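Local structure of hypothetical protein S4005 (Shigella flexneri 2a, 1Z67) at residues E30-I35 and T75-D80; G20-I25 and A97-K102. The protein is of unknown function but adopts an all-helical fold with a homeodomain-like motif, which would be compatible with, though it does not establish, a role in nucleic-acid binding. All coordinates share one frame; numbering follows the deposited sequence. Where two conformers were deposited one is given.

Helix 21-31 takes part in both interactions: its first turns pack on helix 89-106 in interaction 2, and its C-terminal end, with the turn that follows, meets helix 75-85 in interaction 1. The two partner helices succeed each other in the chain, and the segments run in the order 20-25, 30-35, 75-80, 97-102, so that interaction 2 encloses interaction 1 in sequence. Their centres lie about 12 Å apart and their nearest atoms about 5 Å, without touching. One helix is thus held at both ends against two consecutive helices of this all-helical fold, through a glutamine side chain in each case, across long intervals of sequence.

Interaction 1. Residues E30-I35 and T75-D80; sequences EEQGGI and TNAVSD. With NA (sodium ion), chain B.
Gln-32 and Asp-80 form a small polar contact between the Schellman turn that ends helix 21-31 and the first turns of helix 75-85, in an all-helical fold described as having a homeodomain motif. Gly-33, with positive phi, makes the turn, and its N bonds to Glu-30 O at 2.9 Å. From the residue just before it, the Gln-32 chain bends at chi2 (-62°) and brings its amide to the neighbouring helix. There Gln-32 NE2 donates to Asp-80 OD2 at 3.0 Å in a fairly straight bond (164°), with the acceptor close to the amide plane and using its anti lone pair. The amide and carboxylate planes are turned 45° apart. The other amide atom, Gln-32 OE1, lies 3.4 Å from Ala-77 CB and accepts a hydrogen bond from a water that also donates to Asp-80 OD2, so the amide and carboxylate are joined both directly and through solvent. Nearby, Trp-28 NE1 bonds to Ala-77 O, a second link between the two helices. The Asp-80 carboxylate divides its oxygens: OD2 serves Gln-32 and the water, whereas OD1 binds the sodium ion, which Gln-83 OE1 also coordinates. The sodium ion lies 2.5 Å from Asp-80 OD1.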
loop_
_atom_site.group_PDB
_atom_site.type_symbol
_atom_site.label_atom_id
_atom_site.label_comp_id
_atom_site.label_asym_id
_atom_site.label_seq_id
_atom_site.Cartn_x
_atom_site.Cartn_y
_atom_site.Cartn_z
ATOM N N GLU A 30 8.457 1.807 3.077
ATOM C CA GLU A 30 9.818 1.679 3.582
ATOM C C GLU A 30 9.965 2.337 4.967
ATOM O O GLU A 30 10.613 1.771 5.862
ATOM C CB GLU A 30 10.795 2.274 2.561
ATOM C CG GLU A 30 10.682 1.607 1.157
ATOM C CD GLU A 30 11.370 0.228 1.046
ATOM O OE1 GLU A 30 12.415 0.120 0.345
ATOM O OE2 GLU A 30 10.867 -0.751 1.661
ATOM N N GLU A 31 9.306 3.475 5.166
ATOM C CA GLU A 31 9.396 4.186 6.452
ATOM C C GLU A 31 8.755 3.390 7.573
ATOM O O GLU A 31 9.167 3.507 8.731
ATOM C CB GLU A 31 8.733 5.524 6.351
ATOM C CG GLU A 31 9.526 6.438 5.494
ATOM C CD GLU A 31 8.884 7.770 5.316
ATOM O OE1 GLU A 31 7.621 7.879 5.336
ATOM O OE2 GLU A 31 9.685 8.714 5.174
ATOM N N GLN A 32 7.740 2.606 7.237
ATOM C CA GLN A 32 7.080 1.733 8.198
ATOM C C GLN A 32 7.901 0.472 8.510
ATOM O O GLN A 32 7.501 -0.328 9.376
ATOM C CB GLN A 32 5.684 1.341 7.665
ATOM C CG GLN A 32 4.728 2.509 7.477
ATOM C CD GLN A 32 4.418 3.231 8.789
ATOM O OE1 GLN A 32 3.975 2.607 9.750
ATOM N NE2 GLN A 32 4.603 4.554 8.811
ATOM N N GLY A 33 9.016 0.280 7.782
ATOM C CA GLY A 33 9.953 -0.813 8.054
ATOM C C GLY A 33 9.918 -1.912 6.991
ATOM O O GLY A 33 10.594 -2.969 7.113
ATOM N N GLY A 34 9.201 -1.637 5.897
ATOM C CA GLY A 34 9.187 -2.542 4.765
ATOM C C GLY A 34 7.900 -3.344 4.588
ATOM O O GLY A 34 7.061 -3.458 5.509
ATOM N N ILE A 35 7.737 -3.911 3.395
ATOM C CA ILE A 35 6.490 -4.636 3.116
ATOM C C ILE A 35 6.214 -5.792 4.085
ATOM O O ILE A 35 5.079 -5.984 4.487
ATOM C CB ILE A 35 6.425 -5.082 1.634
ATOM C CG1 ILE A 35 4.997 -5.527 1.283
ATOM C CG2 ILE A 35 7.526 -6.084 1.318
ATOM C CD1 ILE A 35 3.983 -4.394 1.303
ATOM N N THR A 75 -3.960 3.124 13.397
ATOM C CA THR A 75 -4.209 4.544 13.079
ATOM C C THR A 75 -2.957 5.365 12.852
ATOM O O THR A 75 -2.891 6.129 11.913
ATOM C CB THR A 75 -5.059 5.195 14.186
ATOM O OG1 THR A 75 -6.329 4.538 14.231
ATOM C CG2 THR A 75 -5.261 6.670 13.880
ATOM N N ASN A 76 -1.925 5.183 13.681
ATOM C CA ASN A 76 -0.702 5.949 13.476
ATOM C C ASN A 76 -0.048 5.673 12.122
ATOM O O ASN A 76 0.360 6.602 11.429
ATOM C CB ASN A 76 0.296 5.659 14.579
ATOM C CG ASN A 76 -0.143 6.212 15.886
ATOM O OD1 ASN A 76 -1.188 6.868 15.979
ATOM N ND2 ASN A 76 0.649 5.962 16.915
ATOM N N ALA A 77 0.062 4.387 11.776
ATOM C CA ALA A 77 0.623 3.983 10.467
ATOM C C ALA A 77 -0.144 4.632 9.309
ATOM O O ALA A 77 0.453 5.187 8.367
ATOM C CB ALA A 77 0.617 2.467 10.316
ATOM N N VAL A 78 -1.460 4.531 9.361
ATOM C CA VAL A 78 -2.260 5.096 8.265
ATOM C C VAL A 78 -2.167 6.623 8.238
ATOM O O VAL A 78 -2.030 7.217 7.162
ATOM C CB VAL A 78 -3.698 4.579 8.320
ATOM C CG1 VAL A 78 -4.531 5.173 7.192
ATOM C CG2 VAL A 78 -3.669 3.051 8.195
ATOM N N SER A 79 -2.188 7.253 9.423
ATOM C CA SER A 79 -2.037 8.701 9.538
ATOM C C SER A 79 -0.675 9.158 8.988
ATOM O O SER A 79 -0.570 10.228 8.388
ATOM C CB SER A 79 -2.207 9.148 11.002
ATOM O OG SER A 79 -1.936 10.530 11.136
ATOM N N ASP A 80 0.363 8.340 9.178
ATOM C CA ASP A 80 1.681 8.625 8.606
ATOM C C ASP A 80 1.581 8.790 7.068
ATOM O O ASP A 80 2.139 9.726 6.481
ATOM C CB ASP A 80 2.690 7.498 8.948
ATOM C CG ASP A 80 3.115 7.475 10.454
ATOM O OD1 ASP A 80 2.870 8.476 11.171
ATOM O OD2 ASP A 80 3.666 6.447 10.899
HETATM NA NA NA B . 1.178 9.605 12.537
HETATM O O HOH W 1 3.815 3.936 12.137
HETATM O O HOH W 2 0.277 10.252 14.979
#

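Interaction 2. Residues G20-I25 and A97-K102; sequences GKYQAI and AEQLPK
Gln-99 projects from helix 89-106 toward the first turns of helix 21-31 and meets three side chains there, each at about a right angle. This helix-helix contact in an all-helical fold that contains a homeodomain motif has short segment axes 11.9 Å apart at closest approach and crossing at -66°, a separation bridged by side chains. Close to the Gln-99 backbone, the tip of Ile-25, CD1, abuts the aliphatic part of the Gln-99 side chain, 4.0 Å from its CB; Leu-95 and Ile-103 of helix 89-106 also touch Ile-25. Farther out, the bend at chi2 (-61°) turns the Gln-99 amide to the edge of the Tyr-22 ring. The two planes are nearly perpendicular (86°), and Gln-99 OE1 lies in the ring plane, 3.5 Å from Tyr-22 CE1. The approach of Gln-99 OE1 to Tyr-22 OH, at 3.4 Å, is at most a weak hydrogen bond. Lys-21 CG covers one face of the same ring, over its centre, before the extended chain carries NZ near the amide, where it forms a salt bridge with Asp-18. The lysine and glutamine nitrogens share a water rather than bonding directly. That water accepts from Lys-21 NZ at 3.0 Å and from Gln-99 NE2 at 2.9 Å, and donates a weak bond to Glu-98 OE1.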
loop_
_atom_site.group_PDB
_atom_site.type_symbol
_atom_site.label_atom_id
_atom_site.label_comp_id
_atom_site.label_asym_id
_atom_site.label_seq_id
_atom_site.Cartn_x
_atom_site.Cartn_y
_atom_site.Cartn_z
ATOM N N GLY A 20 1.162 11.625 -7.595
ATOM C CA GLY A 20 2.229 11.258 -6.669
ATOM C C GLY A 20 1.828 10.265 -5.581
ATOM O O GLY A 20 2.645 9.940 -4.691
ATOM N N LYS A 21 0.589 9.763 -5.637
ATOM C CA LYS A 21 0.108 8.749 -4.668
ATOM C C LYS A 21 1.007 7.507 -4.608
ATOM O O LYS A 21 1.226 6.956 -3.524
ATOM C CB LYS A 21 -1.339 8.333 -4.927
ATOM C CG LYS A 21 -1.601 7.659 -6.236
ATOM C CD LYS A 21 -3.120 7.418 -6.399
ATOM C CE LYS A 21 -3.437 6.628 -7.652
ATOM N NZ LYS A 21 -4.901 6.693 -7.938
ATOM N N TYR A 22 1.520 7.057 -5.758
ATOM C CA TYR A 22 2.365 5.858 -5.752
ATOM C C TYR A 22 3.720 6.080 -5.102
ATOM O O TYR A 22 4.150 5.228 -4.312
ATOM C CB TYR A 22 2.513 5.286 -7.168
ATOM C CG TYR A 22 1.197 4.785 -7.700
ATOM C CD1 TYR A 22 0.501 3.771 -7.058
ATOM C CD2 TYR A 22 0.640 5.355 -8.845
ATOM C CE1 TYR A 22 -0.716 3.317 -7.562
ATOM C CE2 TYR A 22 -0.585 4.902 -9.362
ATOM C CZ TYR A 22 -1.237 3.883 -8.708
ATOM O OH TYR A 22 -2.439 3.448 -9.197
ATOM N N GLN A 23 4.387 7.193 -5.418
ATOM C CA GLN A 23 5.657 7.519 -4.734
ATOM C C GLN A 23 5.432 7.617 -3.227
ATOM O O GLN A 23 6.252 7.167 -2.428
ATOM C CB GLN A 23 6.309 8.810 -5.251
ATOM C CG GLN A 23 7.694 9.112 -4.646
ATOM C CD GLN A 23 8.713 7.981 -4.810
ATOM O OE1 GLN A 23 9.125 7.635 -5.941
ATOM N NE2 GLN A 23 9.152 7.416 -3.674
ATOM N N ALA A 24 4.315 8.207 -2.839
ATOM C CA ALA A 24 4.009 8.379 -1.428
ATOM C C ALA A 24 3.833 7.026 -0.754
ATOM O O ALA A 24 4.354 6.793 0.347
ATOM C CB ALA A 24 2.770 9.229 -1.258
ATOM N N ILE A 25 3.096 6.132 -1.407
ATOM C CA ILE A 25 2.845 4.833 -0.808
ATOM C C ILE A 25 4.184 4.105 -0.697
ATOM O O ILE A 25 4.472 3.528 0.351
ATOM C CB ILE A 25 1.848 4.002 -1.623
ATOM C CG1 ILE A 25 0.460 4.623 -1.526
ATOM C CG2 ILE A 25 1.865 2.515 -1.154
ATOM C CD1 ILE A 25 -0.501 4.082 -2.539
ATOM N N ALA A 97 -6.928 0.833 0.680
ATOM C CA ALA A 97 -7.867 -0.250 0.435
ATOM C C ALA A 97 -7.949 -0.542 -1.055
ATOM O O ALA A 97 -8.049 -1.711 -1.434
ATOM C CB ALA A 97 -9.267 0.085 0.993
ATOM N N GLU A 98 -7.791 0.506 -1.880
ATOM C CA GLU A 98 -7.748 0.299 -3.350
ATOM C C GLU A 98 -6.367 -0.260 -3.793
ATOM O O GLU A 98 -6.274 -1.210 -4.582
ATOM C CB GLU A 98 -8.039 1.630 -4.057
ATOM C CG GLU A 98 -7.854 1.609 -5.570
ATOM C CD GLU A 98 -8.240 2.918 -6.245
ATOM O OE1 GLU A 98 -8.735 3.828 -5.553
ATOM O OE2 GLU A 98 -8.035 3.037 -7.477
ATOM N N GLN A 99 -5.296 0.365 -3.315
ATOM C CA GLN A 99 -3.983 0.104 -3.916
ATOM C C GLN A 99 -3.181 -1.016 -3.266
ATOM O O GLN A 99 -2.423 -1.750 -3.966
ATOM C CB GLN A 99 -3.160 1.388 -3.899
ATOM C CG GLN A 99 -3.818 2.566 -4.604
ATOM C CD GLN A 99 -4.073 2.328 -6.069
ATOM O OE1 GLN A 99 -3.486 1.432 -6.680
ATOM N NE2 GLN A 99 -4.925 3.168 -6.669
ATOM N N LEU A 100 -3.297 -1.158 -1.941
ATOM C CA LEU A 100 -2.479 -2.182 -1.264
ATOM C C LEU A 100 -2.692 -3.610 -1.806
ATOM O O LEU A 100 -1.705 -4.313 -1.978
ATOM C CB LEU A 100 -2.627 -2.082 0.253
ATOM C CG LEU A 100 -1.606 -2.909 1.021
ATOM C CD1 LEU A 100 -0.150 -2.487 0.744
ATOM C CD2 LEU A 100 -1.942 -2.759 2.525
ATOM N N PRO A 101 -3.949 -4.038 -2.079
ATOM C CA PRO A 101 -4.124 -5.382 -2.619
ATOM C C PRO A 101 -3.442 -5.536 -3.973
ATOM O O PRO A 101 -2.850 -6.595 -4.240
ATOM C CB PRO A 101 -5.649 -5.539 -2.741
ATOM C CG PRO A 101 -6.190 -4.547 -1.767
ATOM C CD PRO A 101 -5.251 -3.363 -1.838
ATOM N N LYS A 102 -3.478 -4.492 -4.799
ATOM C CA LYS A 102 -2.831 -4.556 -6.128
ATOM C C LYS A 102 -1.318 -4.594 -5.999
ATOM O O LYS A 102 -0.624 -5.334 -6.723
ATOM C CB LYS A 102 -3.214 -3.326 -6.946
ATOM C CG LYS A 102 -4.709 -3.233 -7.182
ATOM C CD LYS A 102 -5.066 -2.012 -8.010
ATOM C CE LYS A 102 -6.428 -2.179 -8.617
ATOM N NZ LYS A 102 -7.434 -1.610 -7.720
HETATM O O HOH W 3 -6.476 5.450 -5.643
#